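Local atomic coordinates of structural polyprotein, VP3 (Israeli acute paralysis virus, PDB entry 5CDD), a protein that probably serves as a structural building block of the virus capsid, as one of the jelly-roll coat proteins released from the structural polyprotein. Residues K79-G84 with I240-K245; R140-K145 with N197-T202; R152-F157 with N188-L193. All blocks are in the same frame, centred on the assembly; numbering follows the deposited sequence.

Contact 1 (K79-G84 with I240-K245); sequences KPIANG and IRPVTK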
loop_
_atom_site.group_PDB
_atom_site.type_symbol
_atom_site.label_atom_id
_atom_site.label_comp_id
_atom_site.label_asym_id
_atom_site.label_seq_id
_atom_site.Cartn_x
_atom_site.Cartn_y
_atom_site.Cartn_z
ATOM N N LYS B 79 -72.143 -22.469 6.245
ATOM C CA LYS B 79 -72.246 -21.549 7.372
ATOM C C LYS B 79 -70.954 -21.675 8.169
ATOM O O LYS B 79 -70.624 -22.759 8.653
ATOM C CB LYS B 79 -73.443 -21.906 8.263
ATOM C CG LYS B 79 -73.599 -20.993 9.473
ATOM C CD LYS B 79 -74.748 -21.417 10.380
ATOM C CE LYS B 79 -74.764 -20.600 11.671
ATOM N NZ LYS B 79 -73.490 -20.744 12.436
ATOM N N PRO B 80 -70.206 -20.568 8.326
ATOM C CA PRO B 80 -68.958 -20.674 9.083
ATOM C C PRO B 80 -69.157 -21.343 10.429
ATOM O O PRO B 80 -70.038 -20.961 11.198
ATOM C CB PRO B 80 -68.503 -19.220 9.207
ATOM C CG PRO B 80 -69.781 -18.467 9.225
ATOM C CD PRO B 80 -70.567 -19.153 8.126
ATOM N N ILE B 81 -68.341 -22.358 10.698
ATOM C CA ILE B 81 -68.418 -23.091 11.954
ATOM C C ILE B 81 -68.452 -22.156 13.152
ATOM O O ILE B 81 -67.520 -21.385 13.379
ATOM C CB ILE B 81 -67.228 -24.047 12.112
ATOM C CG1 ILE B 81 -67.420 -25.233 11.175
ATOM C CG2 ILE B 81 -67.106 -24.497 13.567
ATOM C CD1 ILE B 81 -66.274 -26.184 11.134
ATOM N N ALA B 82 -69.528 -22.241 13.926
ATOM C CA ALA B 82 -69.694 -21.392 15.097
ATOM C C ALA B 82 -68.703 -21.724 16.191
ATOM O O ALA B 82 -68.466 -22.888 16.500
ATOM C CB ALA B 82 -71.104 -21.516 15.642
ATOM N N ASN B 83 -68.137 -20.678 16.782
ATOM C CA ASN B 83 -67.171 -20.805 17.864
ATOM C C ASN B 83 -67.443 -19.624 18.781
ATOM O O ASN B 83 -66.537 -18.895 19.193
ATOM C CB ASN B 83 -65.748 -20.731 17.311
ATOM C CG ASN B 83 -64.699 -20.926 18.381
ATOM O OD1 ASN B 83 -64.672 -21.952 19.062
ATOM N ND2 ASN B 83 -63.826 -19.942 18.536
ATOM N N GLY B 84 -68.720 -19.455 19.101
ATOM C CA GLY B 84 -69.132 -18.339 19.923
ATOM C C GLY B 84 -69.061 -17.148 18.991
ATOM O O GLY B 84 -69.325 -17.284 17.796
ATOM N N ILE B 240 -64.086 -21.421 7.228
ATOM C CA ILE B 240 -64.323 -22.858 7.307
ATOM C C ILE B 240 -65.820 -23.159 7.414
ATOM O O ILE B 240 -66.427 -22.984 8.473
ATOM C CB ILE B 240 -63.591 -23.464 8.524
ATOM C CG1 ILE B 240 -62.113 -23.071 8.483
ATOM C CG2 ILE B 240 -63.726 -24.979 8.514
ATOM C CD1 ILE B 240 -61.313 -23.545 9.676
ATOM N N ARG B 241 -66.408 -23.615 6.310
ATOM C CA ARG B 241 -67.832 -23.932 6.265
ATOM C C ARG B 241 -68.069 -25.340 5.732
ATOM O O ARG B 241 -67.418 -25.768 4.779
ATOM C CB ARG B 241 -68.568 -22.933 5.368
ATOM C CG ARG B 241 -68.329 -21.479 5.722
ATOM C CD ARG B 241 -69.155 -20.553 4.845
ATOM N NE ARG B 241 -68.972 -20.831 3.424
ATOM C CZ ARG B 241 -69.422 -20.051 2.448
ATOM N NH1 ARG B 241 -70.081 -18.937 2.738
ATOM N NH2 ARG B 241 -69.216 -20.384 1.181
ATOM N N PRO B 242 -69.007 -26.079 6.343
ATOM C CA PRO B 242 -69.300 -27.441 5.890
ATOM C C PRO B 242 -69.987 -27.445 4.525
ATOM O O PRO B 242 -70.920 -26.678 4.294
ATOM C CB PRO B 242 -70.218 -27.981 6.986
ATOM C CG PRO B 242 -69.830 -27.180 8.196
ATOM C CD PRO B 242 -69.673 -25.801 7.626
ATOM N N VAL B 243 -69.517 -28.298 3.621
ATOM C CA VAL B 243 -70.119 -28.415 2.295
ATOM C C VAL B 243 -71.131 -29.549 2.392
ATOM O O VAL B 243 -72.227 -29.482 1.833
ATOM C CB VAL B 243 -69.065 -28.771 1.224
ATOM C CG1 VAL B 243 -69.744 -29.060 -0.104
ATOM C CG2 VAL B 243 -68.087 -27.629 1.067
ATOM N N THR B 244 -70.734 -30.590 3.118
ATOM C CA THR B 244 -71.560 -31.766 3.352
ATOM C C THR B 244 -71.670 -31.931 4.863
ATOM O O THR B 244 -70.660 -32.041 5.557
ATOM C CB THR B 244 -70.916 -33.029 2.747
ATOM O OG1 THR B 244 -70.893 -32.914 1.319
ATOM C CG2 THR B 244 -71.695 -34.275 3.146
ATOM N N LYS B 245 -72.898 -31.942 5.367
ATOM C CA LYS B 245 -73.144 -32.078 6.798
ATOM C C LYS B 245 -72.360 -33.245 7.398
ATOM O O LYS B 245 -72.064 -34.223 6.711
ATOM C CB LYS B 245 -74.643 -32.259 7.041
ATOM C CG LYS B 245 -75.121 -31.711 8.372
ATOM C CD LYS B 245 -76.629 -31.537 8.375
ATOM C CE LYS B 245 -77.094 -30.803 9.620
ATOM N NZ LYS B 245 -78.564 -30.564 9.604
#
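Ile240 O is the polar atom on which this contact turns: Ile81 N donates to it at 3.0 Å, and the CA-H of Pro80 adds a weaker approach. The hydrogen bond is almost straight, with an N-H...O angle of 172°, and the donor lies nearly along the C=O axis. On the flank of this bond, Ile81 CD1 meets Ile240 CG2 at 3.8 Å. That meeting depends on chi1 of -74°, which sets Ile81 CG1 beside its own backbone N and next to the accepting carbonyl. Leu153 adjoins both isoleucines, and Leu69 closes in on Ile81.

Pro80 works differently. Its ring and the aliphatic part of Arg241 run side by side in the same direction, with Pro80 CD 3.8 Å from Arg241 CD and Arg241 CG close to Pro80 N. A bend at chi3 (-52°) then turns the guanidinium away from the proline ring, and there Arg241 NH2 forms a salt bridge with Glu154 and Arg241 NH1 bonds to the carbonyls of Ala183 and Leu178. The charged head is thus held by partners beyond this contact, and the methylenes do the packing. The Pro242 ring meets backbone and side chain, its CD lying 3.3 Å from Lys79 O and 4.2 Å from Ile81 CG1.

Residues 79-84 have no regular secondary structure and lie between strands 64-72 and 90-92. Backbone hydrogen bonds between Pro242 and Gln78 and between Ile240 and Gly89 bracket the contact along strand 236-247. This is the B-C connection of a viral jelly roll, folded against strand H of the CHEF sheet.

Contact 2 (R140-K145 with N197-T202); sequences RITVVK and NDTEVT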
loop_
_atom_site.group_PDB
_atom_site.type_symbol
_atom_site.label_atom_id
_atom_site.label_comp_id
_atom_site.label_asym_id
_atom_site.label_seq_id
_atom_site.Cartn_x
_atom_site.Cartn_y
_atom_site.Cartn_z
ATOM N N ARG B 140 -52.552 -25.206 9.180
ATOM C CA ARG B 140 -52.791 -26.640 9.081
ATOM C C ARG B 140 -54.094 -26.935 9.803
ATOM O O ARG B 140 -54.233 -26.638 10.987
ATOM C CB ARG B 140 -51.648 -27.436 9.712
ATOM C CG ARG B 140 -51.817 -28.946 9.609
ATOM C CD ARG B 140 -50.481 -29.663 9.792
ATOM N NE ARG B 140 -49.893 -29.437 11.110
ATOM C CZ ARG B 140 -50.169 -30.149 12.197
ATOM N NH1 ARG B 140 -51.030 -31.150 12.132
ATOM N NH2 ARG B 140 -49.586 -29.853 13.348
ATOM N N ILE B 141 -55.046 -27.514 9.079
ATOM C CA ILE B 141 -56.352 -27.832 9.634
ATOM C C ILE B 141 -56.519 -29.336 9.803
ATOM O O ILE B 141 -56.560 -30.091 8.828
ATOM C CB ILE B 141 -57.456 -27.279 8.724
ATOM C CG1 ILE B 141 -57.230 -25.777 8.518
ATOM C CG2 ILE B 141 -58.825 -27.550 9.335
ATOM C CD1 ILE B 141 -58.166 -25.146 7.514
ATOM N N THR B 142 -56.606 -29.758 11.060
ATOM C CA THR B 142 -56.754 -31.165 11.397
ATOM C C THR B 142 -58.155 -31.449 11.932
ATOM O O THR B 142 -58.714 -30.661 12.691
ATOM C CB THR B 142 -55.741 -31.589 12.477
ATOM O OG1 THR B 142 -54.420 -31.181 12.094
ATOM C CG2 THR B 142 -55.779 -33.098 12.663
ATOM N N VAL B 143 -58.717 -32.586 11.541
ATOM C CA VAL B 143 -60.041 -32.974 12.002
ATOM C C VAL B 143 -59.893 -34.220 12.865
ATOM O O VAL B 143 -59.739 -35.328 12.350
ATOM C CB VAL B 143 -60.985 -33.289 10.821
ATOM C CG1 VAL B 143 -62.360 -33.649 11.347
ATOM C CG2 VAL B 143 -61.076 -32.093 9.886
ATOM N N VAL B 144 -59.924 -34.032 14.180
ATOM C CA VAL B 144 -59.792 -35.148 15.104
ATOM C C VAL B 144 -61.096 -35.940 15.100
ATOM O O VAL B 144 -62.082 -35.538 15.716
ATOM C CB VAL B 144 -59.489 -34.649 16.525
ATOM C CG1 VAL B 144 -59.247 -35.826 17.440
ATOM C CG2 VAL B 144 -58.270 -33.734 16.508
ATOM N N LYS B 145 -61.084 -37.076 14.409
ATOM C CA LYS B 145 -62.272 -37.913 14.280
ATOM C C LYS B 145 -61.957 -39.406 14.360
ATOM O O LYS B 145 -60.890 -39.811 14.820
ATOM C CB LYS B 145 -62.924 -37.628 12.930
ATOM C CG LYS B 145 -62.042 -38.061 11.766
ATOM C CD LYS B 145 -62.627 -37.701 10.419
ATOM C CE LYS B 145 -61.885 -38.430 9.308
ATOM N NZ LYS B 145 -60.419 -38.192 9.372
ATOM N N ASN B 197 -61.179 -39.164 2.863
ATOM C CA ASN B 197 -59.884 -39.298 2.209
ATOM C C ASN B 197 -58.730 -38.672 2.986
ATOM O O ASN B 197 -57.604 -39.166 2.933
ATOM C CB ASN B 197 -59.941 -38.683 0.810
ATOM C CG ASN B 197 -60.910 -39.404 -0.103
ATOM O OD1 ASN B 197 -60.713 -40.573 -0.437
ATOM N ND2 ASN B 197 -61.966 -38.710 -0.509
ATOM N N ASP B 198 -59.008 -37.590 3.707
ATOM C CA ASP B 198 -57.967 -36.906 4.466
ATOM C C ASP B 198 -58.396 -36.555 5.885
ATOM O O ASP B 198 -59.583 -36.549 6.205
ATOM C CB ASP B 198 -57.558 -35.620 3.741
ATOM C CG ASP B 198 -57.132 -35.869 2.307
ATOM O OD1 ASP B 198 -56.122 -36.575 2.102
ATOM O OD2 ASP B 198 -57.808 -35.358 1.385
ATOM N N THR B 199 -57.413 -36.260 6.727
ATOM C CA THR B 199 -57.656 -35.885 8.111
ATOM C C THR B 199 -57.018 -34.518 8.314
ATOM O O THR B 199 -57.361 -33.787 9.241
ATOM C CB THR B 199 -56.987 -36.881 9.091
ATOM O OG1 THR B 199 -57.523 -38.193 8.885
ATOM C CG2 THR B 199 -57.222 -36.460 10.535
ATOM N N GLU B 200 -56.093 -34.180 7.420
ATOM C CA GLU B 200 -55.360 -32.927 7.500
ATOM C C GLU B 200 -55.188 -32.248 6.149
ATOM O O GLU B 200 -55.483 -32.820 5.101
ATOM C CB GLU B 200 -53.980 -33.208 8.085
ATOM C CG GLU B 200 -53.618 -32.413 9.314
ATOM C CD GLU B 200 -52.419 -33.013 10.028
ATOM O OE1 GLU B 200 -51.403 -33.299 9.356
ATOM O OE2 GLU B 200 -52.491 -33.192 11.259
ATOM N N VAL B 201 -54.708 -31.011 6.204
ATOM C CA VAL B 201 -54.426 -30.200 5.027
ATOM C C VAL B 201 -53.680 -28.954 5.478
ATOM O O VAL B 201 -54.048 -28.325 6.471
ATOM C CB VAL B 201 -55.707 -29.753 4.275
ATOM C CG1 VAL B 201 -56.564 -28.858 5.153
ATOM C CG2 VAL B 201 -55.318 -29.015 3.001
ATOM N N THR B 202 -52.611 -28.621 4.766
ATOM C CA THR B 202 -51.844 -27.431 5.082
ATOM C C THR B 202 -52.100 -26.425 3.970
ATOM O O THR B 202 -51.750 -26.658 2.814
ATOM C CB THR B 202 -50.343 -27.730 5.155
ATOM O OG1 THR B 202 -50.084 -28.601 6.262
ATOM C CG2 THR B 202 -49.557 -26.446 5.338
#
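Glu200 OE2 forms a salt bridge with Arg140 NH1 at 2.7 Å and accepts a hydrogen bond from Thr142 OG1 at 2.9 Å. The arginine presents a guanidinium edge, yet its plane stands 70° from that of the carboxylate. The threonine comes alongside the glutamate chain and reaches the anti side of OE2, 26° out of the carboxylate plane. A bend at chi3 of Arg140 (62°) swings NH1 to the acid.

Backbone bonds beneath these groups fix the register: Ile141 N donates to Val201 O at 2.9 Å, and Val143 N donates to Thr199 O at the same length, 2.9 Å. Arg140 and Thr202 form an antiparallel non-hydrogen-bonded pair where strand 202-205 begins. Ile141 CB packs on Val201 CG1 at 4.0 Å.

Farther out, Trp261 makes a cation-pi contact with Arg140. In one neighbouring subunit, Glu123 forms a salt bridge with Arg140 NH2, and Arg90 one with Glu200 OE2. In another, Asn8 bonds to Thr202 OG1, and Thr202 extends the sheet in parallel with a strand of that subunit. Two arginines and a hydroxyl converging on a single oxygen would be expected to stabilise the ionised carboxylate and would tie the pairing of 140-145 with 197-202 to the subunit interface.

Contact 3 (R152-F157 with N188-L193); sequences RLEIFF and NYKYIL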
loop_
_atom_site.group_PDB
_atom_site.type_symbol
_atom_site.label_atom_id
_atom_site.label_comp_id
_atom_site.label_asym_id
_atom_site.label_seq_id
_atom_site.Cartn_x
_atom_site.Cartn_y
_atom_site.Cartn_z
ATOM N N ARG B 152 -67.747 -33.165 4.519
ATOM C CA ARG B 152 -66.768 -32.372 3.791
ATOM C C ARG B 152 -66.699 -30.940 4.288
ATOM O O ARG B 152 -67.706 -30.237 4.327
ATOM C CB ARG B 152 -67.095 -32.385 2.300
ATOM C CG ARG B 152 -66.786 -33.706 1.630
ATOM C CD ARG B 152 -67.931 -34.159 0.736
ATOM N NE ARG B 152 -68.243 -33.182 -0.297
ATOM C CZ ARG B 152 -67.401 -32.808 -1.254
ATOM N NH1 ARG B 152 -66.186 -33.335 -1.314
ATOM N NH2 ARG B 152 -67.773 -31.893 -2.143
ATOM N N LEU B 153 -65.497 -30.511 4.658
ATOM C CA LEU B 153 -65.281 -29.164 5.162
ATOM C C LEU B 153 -64.697 -28.288 4.054
ATOM O O LEU B 153 -63.844 -28.729 3.286
ATOM C CB LEU B 153 -64.334 -29.225 6.367
ATOM C CG LEU B 153 -64.395 -28.133 7.436
ATOM C CD1 LEU B 153 -65.809 -27.995 7.983
ATOM C CD2 LEU B 153 -63.428 -28.493 8.553
ATOM N N GLU B 154 -65.172 -27.051 3.970
ATOM C CA GLU B 154 -64.703 -26.117 2.953
ATOM C C GLU B 154 -63.900 -24.987 3.580
ATOM O O GLU B 154 -64.302 -24.414 4.593
ATOM C CB GLU B 154 -65.893 -25.531 2.196
ATOM C CG GLU B 154 -65.550 -24.377 1.270
ATOM C CD GLU B 154 -66.786 -23.696 0.708
ATOM O OE1 GLU B 154 -67.635 -23.238 1.505
ATOM O OE2 GLU B 154 -66.906 -23.614 -0.534
ATOM N N ILE B 155 -62.763 -24.672 2.973
ATOM C CA ILE B 155 -61.907 -23.597 3.456
ATOM C C ILE B 155 -61.529 -22.749 2.249
ATOM O O ILE B 155 -60.786 -23.200 1.381
ATOM C CB ILE B 155 -60.621 -24.148 4.106
ATOM C CG1 ILE B 155 -60.974 -25.164 5.196
ATOM C CG2 ILE B 155 -59.818 -23.005 4.706
ATOM C CD1 ILE B 155 -60.464 -26.570 4.925
ATOM N N PHE B 156 -62.051 -21.528 2.191
ATOM C CA PHE B 156 -61.761 -20.646 1.070
ATOM C C PHE B 156 -61.148 -19.333 1.535
ATOM O O PHE B 156 -61.262 -18.964 2.705
ATOM C CB PHE B 156 -63.039 -20.388 0.255
ATOM C CG PHE B 156 -64.082 -19.577 0.978
ATOM C CD1 PHE B 156 -64.100 -18.188 0.871
ATOM C CD2 PHE B 156 -65.050 -20.201 1.760
ATOM C CE1 PHE B 156 -65.067 -17.432 1.533
ATOM C CE2 PHE B 156 -66.020 -19.454 2.424
ATOM C CZ PHE B 156 -66.027 -18.066 2.310
ATOM N N PHE B 157 -60.487 -18.639 0.613
ATOM C CA PHE B 157 -59.846 -17.368 0.923
ATOM C C PHE B 157 -60.548 -16.194 0.255
ATOM O O PHE B 157 -60.863 -16.230 -0.938
ATOM C CB PHE B 157 -58.378 -17.386 0.485
ATOM C CG PHE B 157 -57.674 -16.069 0.680
ATOM C CD1 PHE B 157 -57.437 -15.573 1.959
ATOM C CD2 PHE B 157 -57.276 -15.309 -0.416
ATOM C CE1 PHE B 157 -56.815 -14.335 2.142
ATOM C CE2 PHE B 157 -56.656 -14.072 -0.242
ATOM C CZ PHE B 157 -56.426 -13.585 1.039
ATOM N N ASN B 188 -63.811 -18.143 -5.375
ATOM C CA ASN B 188 -62.709 -17.979 -4.439
ATOM C C ASN B 188 -61.780 -19.181 -4.401
ATOM O O ASN B 188 -62.194 -20.308 -4.671
ATOM C CB ASN B 188 -63.248 -17.728 -3.030
ATOM C CG ASN B 188 -63.999 -16.425 -2.922
ATOM O OD1 ASN B 188 -64.998 -16.211 -3.610
ATOM N ND2 ASN B 188 -63.522 -15.540 -2.056
ATOM N N TYR B 189 -60.518 -18.929 -4.075
ATOM C CA TYR B 189 -59.536 -19.994 -3.956
ATOM C C TYR B 189 -59.946 -20.790 -2.727
ATOM O O TYR B 189 -60.168 -20.214 -1.661
ATOM C CB TYR B 189 -58.138 -19.409 -3.754
ATOM C CG TYR B 189 -57.380 -19.168 -5.038
ATOM C CD1 TYR B 189 -56.834 -20.233 -5.754
ATOM C CD2 TYR B 189 -57.209 -17.879 -5.539
ATOM C CE1 TYR B 189 -56.132 -20.021 -6.938
ATOM C CE2 TYR B 189 -56.511 -17.655 -6.723
ATOM C CZ TYR B 189 -55.975 -18.729 -7.416
ATOM O OH TYR B 189 -55.276 -18.513 -8.583
ATOM N N LYS B 190 -60.053 -22.107 -2.868
ATOM C CA LYS B 190 -60.463 -22.934 -1.740
ATOM C C LYS B 190 -59.995 -24.380 -1.808
ATOM O O LYS B 190 -59.413 -24.823 -2.800
ATOM C CB LYS B 190 -61.988 -22.918 -1.614
ATOM C CG LYS B 190 -62.712 -23.449 -2.844
ATOM C CD LYS B 190 -64.216 -23.482 -2.633
ATOM C CE LYS B 190 -64.935 -23.940 -3.892
ATOM N NZ LYS B 190 -64.657 -23.030 -5.041
ATOM N N TYR B 191 -60.263 -25.104 -0.727
ATOM C CA TYR B 191 -59.921 -26.512 -0.613
ATOM C C TYR B 191 -61.046 -27.200 0.148
ATOM O O TYR B 191 -61.558 -26.665 1.132
ATOM C CB TYR B 191 -58.614 -26.705 0.155
ATOM C CG TYR B 191 -58.253 -28.161 0.329
ATOM C CD1 TYR B 191 -57.767 -28.908 -0.743
ATOM C CD2 TYR B 191 -58.448 -28.809 1.548
ATOM C CE1 TYR B 191 -57.487 -30.265 -0.606
ATOM C CE2 TYR B 191 -58.172 -30.168 1.695
ATOM C CZ TYR B 191 -57.692 -30.888 0.614
ATOM O OH TYR B 191 -57.416 -32.231 0.749
ATOM N N ILE B 192 -61.433 -28.383 -0.312
ATOM C CA ILE B 192 -62.492 -29.131 0.344
ATOM C C ILE B 192 -61.914 -30.376 0.996
ATOM O O ILE B 192 -61.484 -31.307 0.315
ATOM C CB ILE B 192 -63.592 -29.535 -0.657
ATOM C CG1 ILE B 192 -64.254 -28.277 -1.220
ATOM C CG2 ILE B 192 -64.624 -30.418 0.028
ATOM C CD1 ILE B 192 -65.343 -28.552 -2.227
ATOM N N LEU B 193 -61.895 -30.377 2.323
ATOM C CA LEU B 193 -61.369 -31.501 3.081
ATOM C C LEU B 193 -62.454 -32.558 3.258
ATOM O O LEU B 193 -63.476 -32.308 3.896
ATOM C CB LEU B 193 -60.877 -31.020 4.449
ATOM C CG LEU B 193 -60.191 -32.042 5.355
ATOM C CD1 LEU B 193 -58.955 -32.597 4.668
ATOM C CD2 LEU B 193 -59.815 -31.378 6.667
#
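Leu153 and Leu193 bond to each other twice through their backbones, Leu193 N to Leu153 O at 2.7 Å and Leu153 N to Leu193 O at 2.8 Å. Two residues on, Ile155 and Tyr191 repeat the exchange, with Ile155 N donating to Tyr191 O at 3.0 Å. Beyond these pairs a side chain joins in: Asn188 ND2 donates to Phe157 O at 3.0 Å, approaching from above the carbonyl plane while the oxygen lies close to the plane of the amide. The same nitrogen also bonds to Glu158, so two acceptors fix the amide's rotation.

The strand axes run at 164°, 4.5 Å apart at closest approach. Strands 150-159 and 189-194 follow the order of E and F in a viral jelly roll, and 189-194 is the outermost strand of the CHEF sheet within this chain.

On the face carrying Glu154, Phe156, Lys190 and Ile192, Glu154 OE2 lies 3.4 Å from Lys190 CD. The lysine ammonium bonds to Ser185 O, whereas Glu154 is held by Ser185 OG and Arg241. With chi1 at 68°, Phe156 CG stands between the backbone N and the carbonyl carbon, and the ring lies beside Asn188, whose ND2 comes obliquely to within 4.0 Å of Phe156 CD1. Ile192 CG2 sits over one face of the Arg152 guanidinium, 3.6 Å from Arg152 NH1. On the sheet face that carries Leu153, Ile155, Tyr191 and Leu193, Tyr191 OH bonds to Asn10 of a neighbouring subunit, and Tyr189 stacks edge-to-face with Phe15 of that subunit. Ile155 packs on Ile141 and Ile203, and Leu193 on Val143, joining this sheet to the facing one.

Contacts 1 and 3 belong to one sheet: strands 236-247 and 150-159 are neighbours in it, and Val243 N lies 2.7 Å from Arg152 O. Contact 2 builds on the other sheet of the sandwich, and the apolar layer between the two is reached from all three places, with Ile141 near Ile240, and Val201 near Tyr191. Contacts 1 and 2 are buried, contact 3 only partly. Their chemistry follows their place: contact 1, a loop against a strand, rests on one backbone bond with apolar and methylene packing; contact 3, between neighbouring strands, on regular pairing; contact 2, at a subunit interface, on backbone bonds plus a charged cluster shared with a neighbouring subunit. Contact 3 lies inside the loop closed by contact 2, itself inside that closed by contact 1.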